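Local coordinates for protein endoglucanase E (Clostridium thermocellum, PDB 2WAO) that probably deacetylates plant cell-wall polysaccharides through its family 2 carbohydrate esterase domain, whose active site also binds cello-oligosaccharides, at residues Pro65-Asn70 with Ser74-Val79; Gly129-Cys134 with Asp308-Ile313; Asn153-Tyr158 with Thr162-Asn167. All blocks are in the same frame, centred on the assembly; numbering follows the deposited sequence. Where two conformers were deposited one is given.

Contact 1: Pro65-Asn70 with Ser74-Val79; sequences PPFSVN and STVKLV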
# COMPACT_ATOMS: atom_id res chain seq x y z
N PRO A 65 1.60 -0.19 20.48
CA PRO A 65 2.99 -0.03 20.03
C PRO A 65 3.37 -1.13 19.03
O PRO A 65 2.99 -2.33 19.22
CB PRO A 65 3.78 -0.14 21.35
CG PRO A 65 2.81 0.36 22.37
CD PRO A 65 1.52 -0.28 21.95
N PRO A 66 4.02 -0.77 17.91
CA PRO A 66 4.37 -1.78 16.90
C PRO A 66 5.46 -2.72 17.34
O PRO A 66 6.12 -2.47 18.36
CB PRO A 66 4.87 -0.96 15.71
CG PRO A 66 5.27 0.31 16.28
CD PRO A 66 4.33 0.58 17.42
N PHE A 67 5.61 -3.82 16.62
CA PHE A 67 6.60 -4.85 16.98
C PHE A 67 7.13 -5.51 15.74
O PHE A 67 6.48 -5.47 14.69
CB PHE A 67 5.99 -5.91 17.92
CG PHE A 67 4.87 -6.69 17.29
CD1 PHE A 67 5.13 -7.88 16.63
CD2 PHE A 67 3.53 -6.20 17.32
CE1 PHE A 67 4.08 -8.62 16.04
CE2 PHE A 67 2.49 -6.93 16.73
CZ PHE A 67 2.76 -8.12 16.08
N SER A 68 8.31 -6.09 15.82
CA SER A 68 8.86 -6.75 14.66
C SER A 68 8.90 -8.23 14.86
O SER A 68 8.99 -8.71 16.00
CB SER A 68 10.31 -6.30 14.39
OG SER A 68 11.11 -6.48 15.54
N VAL A 69 8.88 -8.95 13.75
CA VAL A 69 9.21 -10.35 13.73
C VAL A 69 10.27 -10.50 12.64
O VAL A 69 10.00 -10.25 11.46
CB VAL A 69 7.99 -11.27 13.48
CG1 VAL A 69 8.44 -12.76 13.45
CG2 VAL A 69 6.92 -11.07 14.55
N ASN A 70 11.48 -10.86 13.05
CA ASN A 70 12.65 -10.77 12.15
C ASN A 70 13.27 -12.13 11.79
O ASN A 70 13.96 -12.76 12.63
CB ASN A 70 13.69 -9.76 12.71
CG ASN A 70 14.83 -9.47 11.70
OD1 ASN A 70 14.86 -10.02 10.61
ND2 ASN A 70 15.77 -8.59 12.09
N SER A 74 7.65 -16.44 15.59
CA SER A 74 7.41 -16.08 16.97
C SER A 74 5.93 -16.00 17.34
O SER A 74 5.11 -15.54 16.53
CB SER A 74 8.03 -14.72 17.31
OG SER A 74 9.40 -14.65 16.94
N THR A 75 5.61 -16.39 18.57
CA THR A 75 4.32 -16.14 19.16
C THR A 75 4.43 -14.86 19.97
O THR A 75 5.32 -14.71 20.82
CB THR A 75 3.84 -17.32 20.03
OG1 THR A 75 3.81 -18.48 19.18
CG2 THR A 75 2.44 -17.05 20.56
N VAL A 76 3.54 -13.93 19.65
CA VAL A 76 3.55 -12.59 20.17
C VAL A 76 2.22 -12.36 20.86
O VAL A 76 1.17 -12.62 20.28
CB VAL A 76 3.71 -11.57 18.96
CG1 VAL A 76 3.47 -10.15 19.42
CG2 VAL A 76 5.10 -11.70 18.36
N LYS A 77 2.26 -11.89 22.11
CA LYS A 77 1.02 -11.42 22.76
C LYS A 77 0.66 -10.04 22.22
O LYS A 77 1.38 -9.05 22.47
CB LYS A 77 1.17 -11.39 24.29
CG LYS A 77 0.03 -10.70 25.05
CD LYS A 77 -1.20 -11.58 25.13
CE LYS A 77 -0.91 -12.89 25.86
NZ LYS A 77 -0.72 -12.63 27.31
N LEU A 78 -0.45 -9.96 21.49
CA LEU A 78 -0.86 -8.70 20.86
C LEU A 78 -1.40 -7.67 21.82
O LEU A 78 -1.11 -6.47 21.69
CB LEU A 78 -1.87 -8.93 19.73
CG LEU A 78 -1.39 -9.74 18.51
CD1 LEU A 78 -2.58 -9.84 17.57
CD2 LEU A 78 -0.12 -9.07 17.83
N VAL A 79 -2.20 -8.10 22.79
CA VAL A 79 -2.84 -7.18 23.70
C VAL A 79 -3.29 -8.05 24.87
O VAL A 79 -3.55 -9.22 24.70
CB VAL A 79 -4.08 -6.49 23.03
CG1 VAL A 79 -5.21 -7.53 22.66
CG2 VAL A 79 -4.61 -5.37 23.91
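Phe67 turns its ring toward Val76 and Leu78 on a strand running the opposite way. From CB the side chain turns between the backbone N and the carbonyl carbon (chi1 63°), which lays one ring face against Val76 CG1. Contact starts at CD1, 4.0 Å from Val76 CG1, and tightens at CE1, 3.8 Å from the same methyl. Val76 CG1 stands 3.9 Å from the Phe67 ring centroid, a CH-pi contact over the face with the methyl displaced toward the rim. The two strands run almost exactly antiparallel with axes 9.0 Å apart and share no hydrogen bond. This is a beta-arch: strand 62-70 belongs to one sheet, bonding to strand 52-59, and strand 73-79 to the other, bonding to strand 43-49, as expected of a jelly-roll-like beta sandwich. At the far end of the ring, Phe67 CE2 and CZ each lie 3.5 Å from Leu78 CD2, which comes in obliquely from the classic beta bulge that Leu78 and Val79 form opposite Ala43. Beside the ring, Val69 sends CG2 toward Val76 CG2, a looser 4.3 Å, while its CG1 lies near Ser74 OG.

Contact 2: Gly129-Cys134 with Asp308-Ile313; sequences GDSITC and DWHPSI. With BGC (beta-D-glucopyranose), chain B; BGC (beta-D-glucopyranose), chain C; BGC (beta-D-glucopyranose), chain D; BGC (beta-D-glucopyranose), chain E.
Ser131 and His310 face each other in the SGNH-hydrolase active site: the serine of the GDS signature and the histidine of the loop before helix 313-331, by family precedent probably nucleophile and base. Ser131 sits at the start of a short, weakly bonded helical turn capped by Asp130, OD1 accepting from Ile132 N at 3.1 Å, on its anti side and 27° out of the carboxylate plane. Along the other segment, Asp308 comes first. Its OD2 is hydrogen-bonded to Tyr136 OH and lies 3.7 Å from C2 of the chain B glucose, and its CB lies in the plane of the His310 ring, at the edge. Trp309 swings its indole out along the oligosaccharide. The chain E glucose covers one indole face toward its rim, its O5 3.5 Å from Trp309 CE3, while O4 of the chain D sugar comes within 3.6 Å of Trp309 CZ3; Gln299 NE2 holds the main-chain O of Trp309. His310 follows, its ND1 hydrogen-bonded to the main-chain O of Glu307 and its ring stacked on Tyr136, which together fix its rotation. In the conformer given, Ser131 OG is turned beside its own backbone N (chi1 -55°), toward the sugar, leaving CB 3.4 Å from His310 NE2 with no hydrogen bond between the pair. O6 of the chain B glucose bridges them, donating to Ser131 OG at 2.6 Å and sharing a longer 3.3 Å hydrogen bond with His310 NE2, near the ring plane. Ser131 OG also bonds a formic acid molecule and Gly177 N, the latter consistent with an oxyanion-hole site. Behind this polar layer Pro311 CG meets Ile132 CG2 at 4.1 Å, the side chains crossing at about a right angle. Ser312 is the N-cap of helix 313-331, its OG bonded to Thr315 N and to Thr303 O.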
# COMPACT_ATOMS: atom_id res chain seq x y z
N GLY A 129 2.19 1.48 -6.68
CA GLY A 129 3.14 2.55 -6.51
C GLY A 129 4.52 2.13 -6.06
O GLY A 129 4.91 1.00 -6.27
N ASP A 130 5.25 3.09 -5.49
CA ASP A 130 6.69 2.89 -5.21
C ASP A 130 6.92 3.21 -3.73
O ASP A 130 6.05 2.89 -2.88
CB ASP A 130 7.52 3.74 -6.20
CG ASP A 130 7.11 5.27 -6.18
OD1 ASP A 130 6.55 5.79 -5.13
OD2 ASP A 130 7.37 5.98 -7.18
N SER A 131 8.03 3.86 -3.40
CA SER A 131 8.39 4.10 -2.00
C SER A 131 7.38 4.97 -1.29
O SER A 131 7.17 4.81 -0.11
CB SER A 131 9.75 4.78 -1.89
OG SER A 131 10.74 4.02 -2.57
N ILE A 132 6.78 5.92 -2.04
CA ILE A 132 5.84 6.87 -1.48
C ILE A 132 4.62 6.07 -0.98
O ILE A 132 4.15 6.30 0.13
CB ILE A 132 5.43 7.93 -2.53
CG1 ILE A 132 6.68 8.75 -2.96
CG2 ILE A 132 4.39 8.93 -1.86
CD1 ILE A 132 6.49 9.49 -4.28
N THR A 133 4.14 5.11 -1.76
CA THR A 133 2.96 4.34 -1.30
C THR A 133 3.24 3.27 -0.28
O THR A 133 2.41 2.98 0.58
CB THR A 133 1.84 4.08 -2.41
OG1 THR A 133 1.23 2.76 -2.39
CG2 THR A 133 2.09 4.66 -3.66
N CYS A 134 4.47 2.80 -0.27
CA CYS A 134 5.03 1.98 0.84
C CYS A 134 5.16 2.77 2.17
O CYS A 134 5.30 2.15 3.23
CB CYS A 134 6.43 1.45 0.44
SG CYS A 134 6.33 0.16 -0.84
N ASP A 308 15.56 9.64 3.89
CA ASP A 308 15.91 9.83 2.48
C ASP A 308 14.99 10.81 1.72
O ASP A 308 14.76 10.63 0.53
CB ASP A 308 16.03 8.47 1.74
CG ASP A 308 17.27 7.69 2.18
OD1 ASP A 308 18.30 8.35 2.46
OD2 ASP A 308 17.19 6.43 2.26
N TRP A 309 14.51 11.86 2.43
CA TRP A 309 13.57 12.86 1.86
C TRP A 309 12.20 12.32 1.50
O TRP A 309 11.43 13.01 0.80
CB TRP A 309 14.15 13.48 0.58
CG TRP A 309 15.48 14.17 0.72
CD1 TRP A 309 16.69 13.59 0.90
CD2 TRP A 309 15.71 15.58 0.65
NE1 TRP A 309 17.67 14.55 0.97
CE2 TRP A 309 17.10 15.78 0.81
CE3 TRP A 309 14.87 16.70 0.50
CZ2 TRP A 309 17.67 17.05 0.82
CZ3 TRP A 309 15.45 17.97 0.49
CH2 TRP A 309 16.84 18.13 0.64
N HIS A 310 11.86 11.08 1.91
CA HIS A 310 10.50 10.61 1.62
C HIS A 310 9.46 11.35 2.47
O HIS A 310 9.82 12.05 3.48
CB HIS A 310 10.43 9.09 1.79
CG HIS A 310 11.20 8.35 0.74
ND1 HIS A 310 12.58 8.36 0.70
CD2 HIS A 310 10.80 7.66 -0.35
CE1 HIS A 310 13.00 7.66 -0.34
NE2 HIS A 310 11.94 7.21 -0.99
N PRO A 311 8.16 11.27 2.08
CA PRO A 311 7.19 12.11 2.81
C PRO A 311 7.03 11.80 4.31
O PRO A 311 7.01 10.64 4.71
CB PRO A 311 5.87 11.90 2.04
CG PRO A 311 6.32 11.48 0.63
CD PRO A 311 7.54 10.60 0.92
N SER A 312 6.86 12.87 5.10
CA SER A 312 6.52 12.78 6.53
C SER A 312 5.04 12.35 6.67
O SER A 312 4.28 12.38 5.66
CB SER A 312 6.68 14.18 7.15
OG SER A 312 5.72 15.07 6.56
N ILE A 313 4.62 12.00 7.89
CA ILE A 313 3.21 11.71 8.10
C ILE A 313 2.35 12.93 7.77
O ILE A 313 1.27 12.78 7.16
CB ILE A 313 2.95 11.17 9.50
CG1 ILE A 313 3.44 9.70 9.52
CG2 ILE A 313 1.43 11.17 9.81
CD1 ILE A 313 3.72 9.21 10.87
C2 BGC B . 17.53 6.32 -1.41
C3 BGC B . 17.65 4.90 -1.94
C4 BGC B . 16.26 4.32 -2.20
C5 BGC B . 15.50 5.27 -3.15
C6 BGC B . 14.10 4.78 -3.59
C1 BGC B . 16.69 7.15 -2.37
O2 BGC B . 18.84 6.86 -1.20
O3 BGC B . 18.34 4.08 -0.98
O4 BGC B . 16.56 3.19 -2.86
O5 BGC B . 15.42 6.56 -2.54
O6 BGC B . 13.29 4.62 -2.43
C2 BGC C . 14.98 11.06 -4.06
C3 BGC C . 15.01 9.77 -3.24
C4 BGC C . 16.42 9.47 -2.76
C5 BGC C . 17.01 10.67 -2.02
C6 BGC C . 18.50 10.39 -1.80
C1 BGC C . 15.62 12.20 -3.25
O2 BGC C . 13.64 11.41 -4.40
O3 BGC C . 14.52 8.71 -4.03
O4 BGC C . 16.50 8.47 -1.87
O5 BGC C . 16.92 11.89 -2.78
O6 BGC C . 18.96 11.55 -1.18
C2 BGC D . 12.89 20.90 -3.16
C3 BGC D . 13.68 19.75 -2.55
C4 BGC D . 14.81 19.31 -3.47
C5 BGC D . 15.61 20.50 -3.97
C6 BGC D . 16.69 20.07 -4.96
C1 BGC D . 13.83 21.98 -3.68
O1 BGC D . 13.07 22.98 -4.33
O2 BGC D . 12.03 21.44 -2.20
O3 BGC D . 12.82 18.66 -2.31
O4 BGC D . 15.45 18.66 -3.05
O5 BGC D . 14.74 21.42 -4.60
O6 BGC D . 17.07 21.17 -5.75
C2 BGC E . 16.83 16.68 -3.19
C3 BGC E . 16.84 15.29 -3.81
C4 BGC E . 15.54 14.53 -3.49
C5 BGC E . 14.26 15.38 -3.63
C6 BGC E . 13.04 14.69 -3.02
C1 BGC E . 15.50 17.34 -3.55
O2 BGC E . 17.86 17.42 -3.77
O3 BGC E . 17.96 14.61 -3.30
O4 BGC E . 15.73 13.34 -4.08
O5 BGC E . 14.45 16.63 -2.97
O6 BGC E . 11.94 15.57 -2.81

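Contact 3: Asn153-Tyr158 with Thr162-Asn167; sequences NSYMSY and TARNLN. With FMT (formic acid), chain I.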
# COMPACT_ATOMS: atom_id res chain seq x y z
N ASN A 153 5.90 3.05 8.11
CA ASN A 153 4.58 2.79 8.62
C ASN A 153 3.47 2.98 7.56
O ASN A 153 2.84 4.07 7.46
CB ASN A 153 4.31 3.66 9.87
CG ASN A 153 2.94 3.43 10.45
OD1 ASN A 153 2.50 4.16 11.36
ND2 ASN A 153 2.29 2.36 10.02
N SER A 154 3.19 1.89 6.83
CA SER A 154 2.12 1.95 5.81
C SER A 154 0.72 2.24 6.37
O SER A 154 -0.16 2.63 5.60
CB SER A 154 2.08 0.71 4.92
OG SER A 154 1.81 -0.40 5.74
N TYR A 155 0.51 2.03 7.67
CA TYR A 155 -0.80 2.37 8.27
C TYR A 155 -1.04 3.88 8.16
O TYR A 155 -2.19 4.31 8.10
CB TYR A 155 -0.85 1.97 9.77
CG TYR A 155 -2.25 2.05 10.39
CD1 TYR A 155 -3.22 1.07 10.08
CD2 TYR A 155 -2.60 3.10 11.26
CE1 TYR A 155 -4.47 1.12 10.65
CE2 TYR A 155 -3.87 3.16 11.83
CZ TYR A 155 -4.78 2.16 11.53
OH TYR A 155 -6.03 2.20 12.09
N MET A 156 0.05 4.67 8.13
CA MET A 156 -0.06 6.14 8.01
C MET A 156 0.42 6.63 6.61
O MET A 156 0.90 7.77 6.44
CB MET A 156 0.64 6.86 9.17
CG MET A 156 -0.05 6.63 10.55
SD MET A 156 -1.78 7.16 10.53
CE MET A 156 -1.58 8.93 10.48
N SER A 157 0.33 5.74 5.61
CA SER A 157 0.53 6.15 4.21
C SER A 157 -0.70 6.93 3.75
O SER A 157 -1.82 6.75 4.29
CB SER A 157 0.72 4.94 3.30
OG SER A 157 -0.51 4.26 3.11
N TYR A 158 -0.51 7.80 2.77
CA TYR A 158 -1.67 8.53 2.20
C TYR A 158 -2.72 7.52 1.73
O TYR A 158 -3.93 7.82 1.77
CB TYR A 158 -1.27 9.43 1.04
CG TYR A 158 -0.91 8.68 -0.21
CD1 TYR A 158 -1.86 8.52 -1.24
CD2 TYR A 158 0.36 8.08 -0.36
CE1 TYR A 158 -1.56 7.80 -2.37
CE2 TYR A 158 0.67 7.34 -1.51
CZ TYR A 158 -0.29 7.22 -2.50
OH TYR A 158 -0.06 6.49 -3.63
N THR A 162 -6.48 7.47 3.19
CA THR A 162 -7.56 7.71 2.17
C THR A 162 -8.60 6.57 2.25
O THR A 162 -9.81 6.81 2.26
CB THR A 162 -6.92 7.81 0.74
OG1 THR A 162 -6.11 9.00 0.67
CG2 THR A 162 -8.00 7.91 -0.37
N ALA A 163 -8.13 5.33 2.33
CA ALA A 163 -9.04 4.20 2.44
C ALA A 163 -9.89 4.29 3.72
O ALA A 163 -11.11 4.08 3.65
CB ALA A 163 -8.31 2.85 2.33
N ARG A 164 -9.28 4.63 4.86
CA ARG A 164 -10.06 4.76 6.10
C ARG A 164 -11.03 5.94 5.92
O ARG A 164 -12.20 5.80 6.32
CB ARG A 164 -9.16 4.95 7.33
CG ARG A 164 -8.45 3.73 7.74
CD ARG A 164 -7.79 3.91 9.11
NE ARG A 164 -6.78 4.97 9.16
CZ ARG A 164 -5.48 4.79 8.86
NH1 ARG A 164 -5.02 3.61 8.42
NH2 ARG A 164 -4.66 5.82 8.96
N ASN A 165 -10.59 7.05 5.32
CA ASN A 165 -11.48 8.23 5.11
C ASN A 165 -12.73 7.81 4.35
O ASN A 165 -13.84 8.28 4.65
CB ASN A 165 -10.81 9.37 4.29
CG ASN A 165 -9.76 10.18 5.06
OD1 ASN A 165 -8.92 10.90 4.44
ND2 ASN A 165 -9.77 10.06 6.37
N LEU A 166 -12.57 6.91 3.36
CA LEU A 166 -13.66 6.48 2.47
C LEU A 166 -14.41 5.24 2.91
O LEU A 166 -15.33 4.79 2.20
CB LEU A 166 -13.13 6.26 1.05
CG LEU A 166 -12.50 7.49 0.37
CD1 LEU A 166 -11.68 7.06 -0.84
CD2 LEU A 166 -13.51 8.54 -0.03
N ASN A 167 -14.05 4.65 4.04
CA ASN A 167 -14.63 3.38 4.49
C ASN A 167 -14.47 2.27 3.42
O ASN A 167 -15.39 1.48 3.15
CB ASN A 167 -16.11 3.55 4.87
CG ASN A 167 -16.62 2.39 5.71
OD1 ASN A 167 -15.91 1.90 6.57
ND2 ASN A 167 -17.85 1.95 5.45
C FMT I . -6.91 8.47 9.64
O1 FMT I . -5.70 8.38 9.96
O2 FMT I . -7.79 7.58 9.78
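Tyr155 swings its ring beside its own carbonyl carbon (chi1 -169°), and Arg164 bends at chi3 (-62°), laying its guanidinium over that ring. The two residues tie the short 3-10 turn at 154-155 to helix 158-165 of the SGNH alpha/beta sandwich. The pair is a cation-pi stack: the flat groups lie 21° apart, with Arg164 CZ 3.9 Å from the centroid of the Tyr155 ring and NH1 over the ring centre. The same arginine grips the backbone of the residue it covers. NH1 and NH2 approach Tyr155 O end-on, at 2.9 Å and 3.0 Å, with the oxygen in the guanidinium plane, and NH1 falls on a carbonyl lone pair. Along a further edge, NE and NH2 donate to O2 and O1 of a formic acid molecule, probably from the crystallisation liquor, both bonds nearly straight. The Tyr155 ring and Tyr155 O restrain the guanidinium's rotation, and the formic acid adds to this in the crystal. Met156, its chain bent twice, brings SD to 3.5 Å from Arg164 NH2. The ring of Tyr155 also meets Trp92 edge-to-face. Ser157 is the helix N-cap, its OG bonded to Ala160 N and Ser154 O in the conformer given. The next residue, Tyr158, uses its O to accept from Thr162, one turn on: from N at 2.9 Å and from OG1 at 2.7 Å, the two donors reaching it from opposite faces of the carbonyl plane.

Contact 1 belongs to the N-terminal beta sandwich, contacts 2 and 3 to the SGNH domain. The first is an apolar seal between two sheets; contact 2 is buried, a Ser-His pair beside an apolar Ile-Pro touch, its polar atoms meeting the sugar; contact 3 is partly buried, with an exposed arginine held by a ring and a carbonyl. Contacts 2 and 3 touch: Tyr158 packs on Ile132, and Ile313 CG2 lies 3.8 Å from Met156 CE. Helix 313-331 serves both, capped by Ser312 and covering Tyr158 and Thr162. Strand 85-93 relates contacts 1 and 3, whose nearest atoms are about 7 Å apart: Leu91 touches Phe67 and Leu78, while Trp92 meets Tyr155.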